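Local coordinates for protein subtilisin-like serine protease (Fervidobacterium pennivorans, PDB 1R6V) that degrades keratin into peptides as a calcium-binding serine endopeptidase of the subtilisin family, allowing its bacterium to grow on native feathers, at residues I141-Q145 with Q146-E150; N39-S42 with E43-K46; K107-P110 with D111-K114; P352-S356 with I357-G361. The protein carries 1 engineered substitution. All coordinates share one frame; numbering follows the deposited sequence.

Interaction 1: I141-Q145 with Q146-E150; sequences IGVTQ and QLWEE
Thr144 and Leu147 meet through a hydrogen bond that caps the first turn of helix 145-150. The amide N of Leu147 donates to Thr144 OG1 at 3.0 Å, with an N-H...O angle of 152°. OG1 is placed for this by its first torsion (68°), which sets it between the backbone N and the carbonyl carbon of its own residue. The same oxygen lies 3.5 Å from Leu147 CB, and the two side chains cross at about a right angle. Two backbone bonds continue the turn. Trp148 N donates to Thr144 O at 3.2 Å, and Glu149 N makes a weak bond to Gln145 O.

Thr144 is thus the N-cap residue. Gly142 ends helix 136-140 in a Schellman motif with positive phi. A single residue, Val143, separates this glycine from the N-cap, in the peptidase S8 domain.

The apolar side-chain contact is that of Val143 with Trp148. Val143 CG1 comes in obliquely, 3.3 Å from Trp148 CZ2. This methyl is anti to the backbone N of Val143 (chi1 169°). Leu433 of helix 433-438 touches both Val143 and Leu147.

Two carbonyl oxygens make van der Waals approaches. Thr144 O lies over one face of the indole, offset toward the rim. Gly142 O is 3.7 Å from Leu147 CD1.

Polar ends reach into the surroundings. Trp148 NE1 donates to Val220 O, which probably holds the rotation of the buried indole. Gln145 NE2 bonds Asp126 O, and its OE1 accepts from Lys212 NZ. The Trp148 side chain is about 9 Å from the bound calcium ion.

Interaction 2: N39-S42 with E43-K46; sequences NDRS and EVDK
Asp40 OD1 is gripped by two groups of Ser42, both from the same face of the carboxylate plane. The hydroxyl OG of Ser42 donates at 2.6 Å, and the amide N of Ser42 at 2.9 Å. Asp40 is the N-cap of helix 41-51 in the propeptide, and its chi1 of 175° swings the carboxylate forward to the Ser42 amide. An alanine here would take away this acceptor and is likely to leave the Ser42 amide and hydroxyl without their mate.

Backbone bonds run three residues back, as from Glu43 N to Asp40 O. Asp40 OD2 and Glu43 OE2 are 4.6 Å apart, a like-charge pair. Lys46 NZ probably eases it by its salt bridge to Glu43 OE2 at 2.8 Å, on the syn lone pair.

Val44 packs on Val65 and Ile67 of strand 64-68, in the prodomain sheet. Arg41 bends at chi2 and passes Val44 CB to reach Asp45. Its NH2 also pairs with Glu58. The salt bridge from Arg41 NH1 to Asp45 OD1 measures 2.9 Å. The oxygen lies near the guanidinium plane, but NH1 approaches it from above the carboxylate plane. A water accepts from Arg41 NH2 and donates to Asp45 OD1.

Interaction 3: K107-P110 with D111-K114; sequences KPNP and DMYK
Residues Asn109 to Met112 form a type I beta turn, with Pro110 and Asp111 at its two central positions. Met112 N closes it by donating to Asn109 O at 3.1 Å, with a fairly straight N-H...O angle of 165°. A weak backbone bond from Lys114 N to Asp111 O follows. Neither segment has regular helix or strand.

The Asn109 side chain adds a second bond to the same turn. Its OD1 accepts from Asp111 N at 3.0 Å, and this donor stands above the plane of the side-chain amide. This is an Asx turn laid over the beta turn. With chi1 at 177°, CG points away from the residue's own N, and the amide folds forward over the turn. The other end of that amide, ND2, lies 3.6 Å from Met112 SD, and the two side chains cross at about a right angle. A leucine in place of Asn109 would remove OD1, and the amide of Asp111 would probably lose the acceptor that this side chain gives it.

Lys114 runs past the turn on its aliphatic part. Its CG is 3.7 Å from Pro110 O, and CE is nearly as close. The CB of Met112 packs 3.3 Å from Asn109 O, while its side chain leads inward.

The turn lies in the propeptide, in the loop between strand 104-105 and helix 136-140. Met112 is buried against Trp136 of that helix, and its carbonyl O accepts from Arg125. Tyr113 reaches Glu139 and Ala140 of the same helix and meets Tyr321 of strand 314-322 edge to face.

Interaction 4: P352-S356 with I357-G361; sequences PGEDS and IGYEG
Two type I beta turns in succession, Gly353 to Ser356 and Ser356 to Tyr359, shape a loop of the subtilisin-like catalytic domain between strands 347-350 and 374-378. The Pro352 side chain is about 8 Å from that of Ala200, the engineered residue at a position assigned to the charge-relay system. Ser356 N donates to Gly353 O in the first turn. Tyr359 N closes the second with a weak bond to Ser356 O at 3.4 Å. Asp166 OD2 ties the first turn by accepting from both Gly353 N and Ser356 OG.

Tyr359 carries most of the side-chain contact. The CA of Glu354 makes a CH-pi contact with one ring face, 3.7 Å from the centroid and 20° off the ring normal. Gly361 N lies over the centre of the opposite face. Pro352 O meets the ring edge, 3.2 Å from Tyr359 CD1. A chi1 of -175° turns the ring away from its own N. Glu354 CG runs alongside, and the ring's OH bonds His362 ND1.

Pro352 CG presses to 3.1 Å from Gly358 O, a tight approach. A water donates to Pro352 O and Gly361 O and accepts from Glu360 N at 3.0 Å.

How the interactions relate
Along the chain the order is interaction 2, interaction 3, interaction 1, interaction 4. The first two belong to the propeptide, and the last two to the peptidase S8 domain. Interaction 2 stands apart: its centre is about 53 Å from that of interaction 1 and about 58 Å from that of interaction 3, on the opposite side of the chain's centre. Interaction 3, although propeptide, lies beside the catalytic domain, about 6 Å from interaction 1 at the nearest atoms. Helix 136-140 links those two, since 107-114 packs on it and 141-145 follows it. Interaction 4 lies about 25 Å from interaction 3, centre to centre. The propeptide therefore spans from its own folded domain to the catalytic domain's surface.

Interaction 1: I141-Q145 with Q146-E150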
loop_
_atom_site.group_PDB
_atom_site.type_symbol
_atom_site.label_atom_id
_atom_site.label_comp_id
_atom_site.label_asym_id
_atom_site.label_seq_id
_atom_site.Cartn_x
_atom_site.Cartn_y
_atom_site.Cartn_z
ATOM N N ILE A 141 -17.210 -14.938 20.240
ATOM C CA ILE A 141 -16.125 -15.641 19.563
ATOM C C ILE A 141 -15.789 -16.988 20.188
ATOM O O ILE A 141 -14.880 -17.674 19.731
ATOM C CB ILE A 141 -14.837 -14.759 19.436
ATOM C CG1 ILE A 141 -14.283 -14.379 20.816
ATOM C CG2 ILE A 141 -15.166 -13.524 18.592
ATOM C CD1 ILE A 141 -12.944 -13.605 20.779
ATOM N N GLY A 142 -16.525 -17.373 21.226
ATOM C CA GLY A 142 -16.297 -18.670 21.854
ATOM C C GLY A 142 -15.259 -18.769 22.954
ATOM O O GLY A 142 -14.783 -19.859 23.269
ATOM N N VAL A 143 -14.898 -17.642 23.556
ATOM C CA VAL A 143 -13.924 -17.666 24.628
ATOM C C VAL A 143 -14.520 -18.280 25.899
ATOM O O VAL A 143 -15.679 -18.040 26.226
ATOM C CB VAL A 143 -13.453 -16.232 24.977
ATOM C CG1 VAL A 143 -12.654 -16.247 26.267
ATOM C CG2 VAL A 143 -12.639 -15.652 23.834
ATOM N N THR A 144 -13.741 -19.103 26.594
ATOM C CA THR A 144 -14.184 -19.658 27.868
ATOM C C THR A 144 -12.931 -19.772 28.719
ATOM O O THR A 144 -11.813 -19.785 28.193
ATOM C CB THR A 144 -14.866 -21.059 27.749
ATOM O OG1 THR A 144 -13.905 -22.043 27.351
ATOM C CG2 THR A 144 -16.011 -21.016 26.750
ATOM N N GLN A 145 -13.097 -19.820 30.035
ATOM C CA GLN A 145 -11.926 -19.942 30.892
ATOM C C GLN A 145 -11.223 -21.263 30.603
ATOM O O GLN A 145 -9.996 -21.344 30.628
ATOM C CB GLN A 145 -12.320 -19.849 32.368
ATOM C CG GLN A 145 -12.808 -18.456 32.767
ATOM C CD GLN A 145 -12.807 -18.239 34.272
ATOM O OE1 GLN A 145 -11.753 -18.247 34.905
ATOM N NE2 GLN A 145 -13.988 -18.041 34.846
ATOM N N GLN A 146 -12.001 -22.296 30.306
ATOM C CA GLN A 146 -11.420 -23.592 30.003
ATOM C C GLN A 146 -10.524 -23.484 28.776
ATOM O O GLN A 146 -9.435 -24.068 28.733
ATOM C CB GLN A 146 -12.525 -24.617 29.754
ATOM C CG GLN A 146 -12.025 -26.046 29.660
ATOM C CD GLN A 146 -13.160 -27.048 29.576
ATOM O OE1 GLN A 146 -14.066 -27.043 30.413
ATOM N NE2 GLN A 146 -13.118 -27.917 28.566
ATOM N N LEU A 147 -10.975 -22.728 27.778
ATOM C CA LEU A 147 -10.193 -22.556 26.561
ATOM C C LEU A 147 -8.855 -21.899 26.876
ATOM O O LEU A 147 -7.831 -22.297 26.328
ATOM C CB LEU A 147 -10.964 -21.724 25.529
ATOM C CG LEU A 147 -10.326 -21.518 24.149
ATOM C CD1 LEU A 147 -11.425 -21.345 23.101
ATOM C CD2 LEU A 147 -9.402 -20.289 24.173
ATOM N N TRP A 148 -8.857 -20.894 27.753
ATOM C CA TRP A 148 -7.608 -20.227 28.112
ATOM C C TRP A 148 -6.639 -21.165 28.805
ATOM O O TRP A 148 -5.430 -20.930 28.799
ATOM C CB TRP A 148 -7.852 -19.019 29.016
ATOM C CG TRP A 148 -8.394 -17.839 28.297
ATOM C CD1 TRP A 148 -8.126 -17.459 27.005
ATOM C CD2 TRP A 148 -9.259 -16.837 28.843
ATOM N NE1 TRP A 148 -8.777 -16.276 26.722
ATOM C CE2 TRP A 148 -9.475 -15.875 27.827
ATOM C CE3 TRP A 148 -9.872 -16.660 30.093
ATOM C CZ2 TRP A 148 -10.286 -14.743 28.028
ATOM C CZ3 TRP A 148 -10.683 -15.527 30.293
ATOM C CH2 TRP A 148 -10.878 -14.587 29.261
ATOM N N GLU A 149 -7.164 -22.227 29.409
ATOM C CA GLU A 149 -6.292 -23.189 30.070
ATOM C C GLU A 149 -5.418 -23.890 29.042
ATOM O O GLU A 149 -4.303 -24.328 29.352
ATOM C CB GLU A 149 -7.105 -24.226 30.842
ATOM C CG GLU A 149 -7.915 -23.650 31.983
ATOM C CD GLU A 149 -8.382 -24.728 32.933
ATOM O OE1 GLU A 149 -7.514 -25.328 33.602
ATOM O OE2 GLU A 149 -9.604 -24.986 33.006
ATOM N N GLU A 150 -5.917 -24.005 27.816
ATOM C CA GLU A 150 -5.141 -24.647 26.756
ATOM C C GLU A 150 -4.212 -23.638 26.076
ATOM O O GLU A 150 -3.033 -23.918 25.839
ATOM C CB GLU A 150 -6.067 -25.297 25.711
ATOM C CG GLU A 150 -5.327 -25.737 24.444
ATOM C CD GLU A 150 -6.199 -26.452 23.428
ATOM O OE1 GLU A 150 -7.437 -26.300 23.456
ATOM O OE2 GLU A 150 -5.635 -27.162 22.573
#

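Interaction 2: N39-S42 with E43-K46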
loop_
_atom_site.group_PDB
_atom_site.type_symbol
_atom_site.label_atom_id
_atom_site.label_comp_id
_atom_site.label_asym_id
_atom_site.label_seq_id
_atom_site.Cartn_x
_atom_site.Cartn_y
_atom_site.Cartn_z
ATOM N N ASN A 39 18.224 0.731 -4.548
ATOM C CA ASN A 39 18.892 -0.549 -4.586
ATOM C C ASN A 39 20.300 -0.159 -4.150
ATOM O O ASN A 39 20.853 -0.758 -3.243
ATOM C CB ASN A 39 18.893 -1.155 -5.985
ATOM C CG ASN A 39 17.570 -1.816 -6.328
ATOM O OD1 ASN A 39 16.955 -2.478 -5.485
ATOM N ND2 ASN A 39 17.129 -1.647 -7.565
ATOM N N ASP A 40 20.837 0.899 -4.759
ATOM C CA ASP A 40 22.182 1.402 -4.457
ATOM C C ASP A 40 22.096 2.672 -3.606
ATOM O O ASP A 40 21.783 3.748 -4.106
ATOM C CB ASP A 40 22.907 1.677 -5.782
ATOM C CG ASP A 40 24.271 2.324 -5.605
ATOM O OD1 ASP A 40 24.692 2.600 -4.464
ATOM O OD2 ASP A 40 24.923 2.560 -6.642
ATOM N N ARG A 41 22.364 2.540 -2.311
ATOM C CA ARG A 41 22.287 3.680 -1.394
ATOM C C ARG A 41 23.085 4.902 -1.869
ATOM O O ARG A 41 22.699 6.036 -1.605
ATOM C CB ARG A 41 22.757 3.257 0.012
ATOM C CG ARG A 41 22.845 4.391 1.057
ATOM C CD ARG A 41 21.493 5.107 1.265
ATOM N NE ARG A 41 21.570 6.228 2.215
ATOM C CZ ARG A 41 21.965 7.463 1.910
ATOM N NH1 ARG A 41 22.333 7.768 0.671
ATOM N NH2 ARG A 41 21.985 8.406 2.844
ATOM N N SER A 42 24.190 4.682 -2.575
ATOM C CA SER A 42 24.987 5.817 -3.033
ATOM C C SER A 42 24.238 6.694 -4.048
ATOM O O SER A 42 24.436 7.916 -4.101
ATOM C CB SER A 42 26.320 5.339 -3.627
ATOM O OG SER A 42 26.134 4.681 -4.866
ATOM N N GLU A 43 23.361 6.081 -4.835
ATOM C CA GLU A 43 22.608 6.832 -5.830
ATOM C C GLU A 43 21.649 7.810 -5.184
ATOM O O GLU A 43 21.276 8.815 -5.788
ATOM C CB GLU A 43 21.821 5.894 -6.753
ATOM C CG GLU A 43 22.653 5.234 -7.837
ATOM C CD GLU A 43 23.170 6.229 -8.873
ATOM O OE1 GLU A 43 22.372 6.749 -9.690
ATOM O OE2 GLU A 43 24.387 6.498 -8.871
ATOM N N VAL A 44 21.221 7.505 -3.965
ATOM C CA VAL A 44 20.300 8.387 -3.264
ATOM C C VAL A 44 20.981 9.738 -3.061
ATOM O O VAL A 44 20.327 10.780 -3.071
ATOM C CB VAL A 44 19.888 7.794 -1.890
ATOM C CG1 VAL A 44 18.950 8.744 -1.161
ATOM C CG2 VAL A 44 19.190 6.444 -2.102
ATOM N N ASP A 45 22.299 9.726 -2.904
ATOM C CA ASP A 45 23.010 10.975 -2.695
ATOM C C ASP A 45 22.892 11.911 -3.900
ATOM O O ASP A 45 22.995 13.123 -3.744
ATOM C CB ASP A 45 24.476 10.702 -2.352
ATOM C CG ASP A 45 24.634 9.950 -1.031
ATOM O OD1 ASP A 45 23.780 10.129 -0.132
ATOM O OD2 ASP A 45 25.620 9.193 -0.892
ATOM N N LYS A 46 22.665 11.351 -5.091
ATOM C CA LYS A 46 22.496 12.166 -6.290
ATOM C C LYS A 46 21.160 12.909 -6.202
ATOM O O LYS A 46 21.035 14.030 -6.687
ATOM C CB LYS A 46 22.531 11.298 -7.548
ATOM C CG LYS A 46 23.894 10.691 -7.835
ATOM C CD LYS A 46 23.849 9.845 -9.095
ATOM C CE LYS A 46 25.232 9.308 -9.466
ATOM N NZ LYS A 46 25.152 8.457 -10.686
HETATM O O HOH W 1 23.252 10.974 2.914
#

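Interaction 3: K107-P110 with D111-K114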
loop_
_atom_site.group_PDB
_atom_site.type_symbol
_atom_site.label_atom_id
_atom_site.label_comp_id
_atom_site.label_asym_id
_atom_site.label_seq_id
_atom_site.Cartn_x
_atom_site.Cartn_y
_atom_site.Cartn_z
ATOM N N LYS A 107 -23.722 3.689 24.090
ATOM C CA LYS A 107 -24.175 3.422 25.447
ATOM C C LYS A 107 -24.180 1.940 25.756
ATOM O O LYS A 107 -24.257 1.107 24.854
ATOM C CB LYS A 107 -25.602 3.942 25.639
ATOM C CG LYS A 107 -25.756 5.436 25.509
ATOM C CD LYS A 107 -25.092 6.182 26.647
ATOM C CE LYS A 107 -25.373 7.679 26.530
ATOM N NZ LYS A 107 -24.756 8.462 27.629
ATOM N N PRO A 108 -24.082 1.586 27.040
ATOM C CA PRO A 108 -24.106 0.161 27.362
ATOM C C PRO A 108 -25.457 -0.404 26.954
ATOM O O PRO A 108 -26.448 0.329 26.862
ATOM C CB PRO A 108 -23.897 0.128 28.880
ATOM C CG PRO A 108 -24.254 1.539 29.334
ATOM C CD PRO A 108 -23.729 2.394 28.220
ATOM N N ASN A 109 -25.486 -1.703 26.694
ATOM C CA ASN A 109 -26.714 -2.370 26.301
ATOM C C ASN A 109 -26.828 -3.719 27.013
ATOM O O ASN A 109 -26.235 -4.706 26.594
ATOM C CB ASN A 109 -26.744 -2.555 24.782
ATOM C CG ASN A 109 -27.966 -3.310 24.315
ATOM O OD1 ASN A 109 -28.895 -3.527 25.090
ATOM N ND2 ASN A 109 -27.978 -3.705 23.043
ATOM N N PRO A 110 -27.606 -3.773 28.106
ATOM C CA PRO A 110 -27.803 -4.999 28.887
ATOM C C PRO A 110 -28.403 -6.180 28.122
ATOM O O PRO A 110 -28.324 -7.319 28.583
ATOM C CB PRO A 110 -28.712 -4.532 30.022
ATOM C CG PRO A 110 -29.542 -3.485 29.369
ATOM C CD PRO A 110 -28.473 -2.697 28.617
ATOM N N ASP A 111 -29.013 -5.914 26.967
ATOM C CA ASP A 111 -29.614 -6.990 26.178
ATOM C C ASP A 111 -28.726 -7.470 25.026
ATOM O O ASP A 111 -29.103 -8.373 24.278
ATOM C CB ASP A 111 -30.969 -6.540 25.609
ATOM C CG ASP A 111 -31.797 -7.700 25.102
ATOM O OD1 ASP A 111 -32.062 -8.625 25.907
ATOM O OD2 ASP A 111 -32.192 -7.693 23.913
ATOM N N MET A 112 -27.544 -6.880 24.887
ATOM C CA MET A 112 -26.636 -7.247 23.799
ATOM C C MET A 112 -26.281 -8.742 23.789
ATOM O O MET A 112 -25.771 -9.278 24.775
ATOM C CB MET A 112 -25.354 -6.407 23.896
ATOM C CG MET A 112 -24.532 -6.297 22.616
ATOM S SD MET A 112 -25.359 -5.447 21.244
ATOM C CE MET A 112 -24.265 -5.933 19.885
ATOM N N TYR A 113 -26.564 -9.400 22.669
ATOM C CA TYR A 113 -26.263 -10.822 22.496
ATOM C C TYR A 113 -26.828 -11.674 23.624
ATOM O O TYR A 113 -26.126 -12.488 24.230
ATOM C CB TYR A 113 -24.746 -11.019 22.401
ATOM C CG TYR A 113 -24.354 -12.369 21.875
ATOM C CD1 TYR A 113 -24.973 -12.894 20.739
ATOM C CD2 TYR A 113 -23.345 -13.113 22.483
ATOM C CE1 TYR A 113 -24.596 -14.129 20.217
ATOM C CE2 TYR A 113 -22.957 -14.349 21.970
ATOM C CZ TYR A 113 -23.585 -14.850 20.834
ATOM O OH TYR A 113 -23.181 -16.054 20.285
ATOM N N LYS A 114 -28.116 -11.474 23.891
ATOM C CA LYS A 114 -28.835 -12.188 24.937
ATOM C C LYS A 114 -30.055 -12.882 24.328
ATOM O O LYS A 114 -30.254 -12.862 23.110
ATOM C CB LYS A 114 -29.317 -11.198 26.004
ATOM C CG LYS A 114 -28.219 -10.515 26.801
ATOM C CD LYS A 114 -27.604 -11.479 27.800
ATOM C CE LYS A 114 -26.631 -10.772 28.730
ATOM N NZ LYS A 114 -26.078 -11.720 29.742
#

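Interaction 4: P352-S356 with I357-G361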
loop_
_atom_site.group_PDB
_atom_site.type_symbol
_atom_site.label_atom_id
_atom_site.label_comp_id
_atom_site.label_asym_id
_atom_site.label_seq_id
_atom_site.Cartn_x
_atom_site.Cartn_y
_atom_site.Cartn_z
ATOM N N PRO A 352 -7.671 5.613 28.384
ATOM C CA PRO A 352 -6.735 6.333 29.256
ATOM C C PRO A 352 -7.450 7.053 30.390
ATOM O O PRO A 352 -8.571 7.527 30.221
ATOM C CB PRO A 352 -6.035 7.296 28.297
ATOM C CG PRO A 352 -7.019 7.448 27.171
ATOM C CD PRO A 352 -7.552 6.072 26.991
ATOM N N GLY A 353 -6.801 7.121 31.547
ATOM C CA GLY A 353 -7.399 7.790 32.694
ATOM C C GLY A 353 -7.539 9.298 32.521
ATOM O O GLY A 353 -6.928 9.887 31.640
ATOM N N GLU A 354 -8.328 9.925 33.390
ATOM C CA GLU A 354 -8.573 11.363 33.320
ATOM C C GLU A 354 -7.332 12.233 33.191
ATOM O O GLU A 354 -7.352 13.227 32.469
ATOM C CB GLU A 354 -9.379 11.810 34.535
ATOM C CG GLU A 354 -10.781 11.230 34.570
ATOM C CD GLU A 354 -11.653 11.904 35.607
ATOM O OE1 GLU A 354 -11.496 13.128 35.801
ATOM O OE2 GLU A 354 -12.501 11.221 36.216
ATOM N N ASP A 355 -6.259 11.868 33.883
ATOM C CA ASP A 355 -5.029 12.651 33.818
ATOM C C ASP A 355 -3.969 12.028 32.919
ATOM O O ASP A 355 -2.783 12.360 33.013
ATOM C CB ASP A 355 -4.451 12.856 35.224
ATOM C CG ASP A 355 -5.382 13.647 36.125
ATOM O OD1 ASP A 355 -6.066 14.569 35.623
ATOM O OD2 ASP A 355 -5.428 13.363 37.337
ATOM N N SER A 356 -4.393 11.119 32.046
ATOM C CA SER A 356 -3.462 10.482 31.125
ATOM C C SER A 356 -3.334 11.335 29.864
ATOM O O SER A 356 -4.194 12.168 29.587
ATOM C CB SER A 356 -3.927 9.059 30.783
ATOM O OG SER A 356 -3.772 8.208 31.915
ATOM N N ILE A 357 -2.256 11.137 29.110
ATOM C CA ILE A 357 -2.004 11.922 27.898
ATOM C C ILE A 357 -3.148 11.886 26.895
ATOM O O ILE A 357 -3.608 12.925 26.424
ATOM C CB ILE A 357 -0.721 11.435 27.172
ATOM C CG1 ILE A 357 0.474 11.494 28.131
ATOM C CG2 ILE A 357 -0.455 12.301 25.929
ATOM C CD1 ILE A 357 1.740 10.806 27.600
ATOM N N GLY A 358 -3.609 10.682 26.575
ATOM C CA GLY A 358 -4.676 10.541 25.599
ATOM C C GLY A 358 -6.115 10.479 26.080
ATOM O O GLY A 358 -6.965 9.924 25.384
ATOM N N TYR A 359 -6.415 11.037 27.251
ATOM C CA TYR A 359 -7.797 11.029 27.737
ATOM C C TYR A 359 -8.808 11.650 26.754
ATOM O O TYR A 359 -8.598 12.756 26.245
ATOM C CB TYR A 359 -7.901 11.786 29.069
ATOM C CG TYR A 359 -9.281 11.718 29.686
ATOM C CD1 TYR A 359 -9.777 10.514 30.196
ATOM C CD2 TYR A 359 -10.094 12.852 29.758
ATOM C CE1 TYR A 359 -11.048 10.439 30.766
ATOM C CE2 TYR A 359 -11.372 12.792 30.323
ATOM C CZ TYR A 359 -11.840 11.583 30.825
ATOM O OH TYR A 359 -13.102 11.505 31.373
ATOM N N GLU A 360 -9.908 10.941 26.504
ATOM C CA GLU A 360 -10.970 11.419 25.616
ATOM C C GLU A 360 -12.333 11.110 26.223
ATOM O O GLU A 360 -13.319 10.891 25.503
ATOM C CB GLU A 360 -10.880 10.763 24.241
ATOM C CG GLU A 360 -9.623 11.105 23.470
ATOM C CD GLU A 360 -9.752 10.729 22.017
ATOM O OE1 GLU A 360 -10.735 11.181 21.379
ATOM O OE2 GLU A 360 -8.883 9.989 21.507
ATOM N N GLY A 361 -12.378 11.093 27.549
ATOM C CA GLY A 361 -13.614 10.804 28.256
ATOM C C GLY A 361 -13.713 9.335 28.630
ATOM O O GLY A 361 -12.893 8.517 28.215
HETATM O O HOH W 2 -10.193 8.220 27.791
#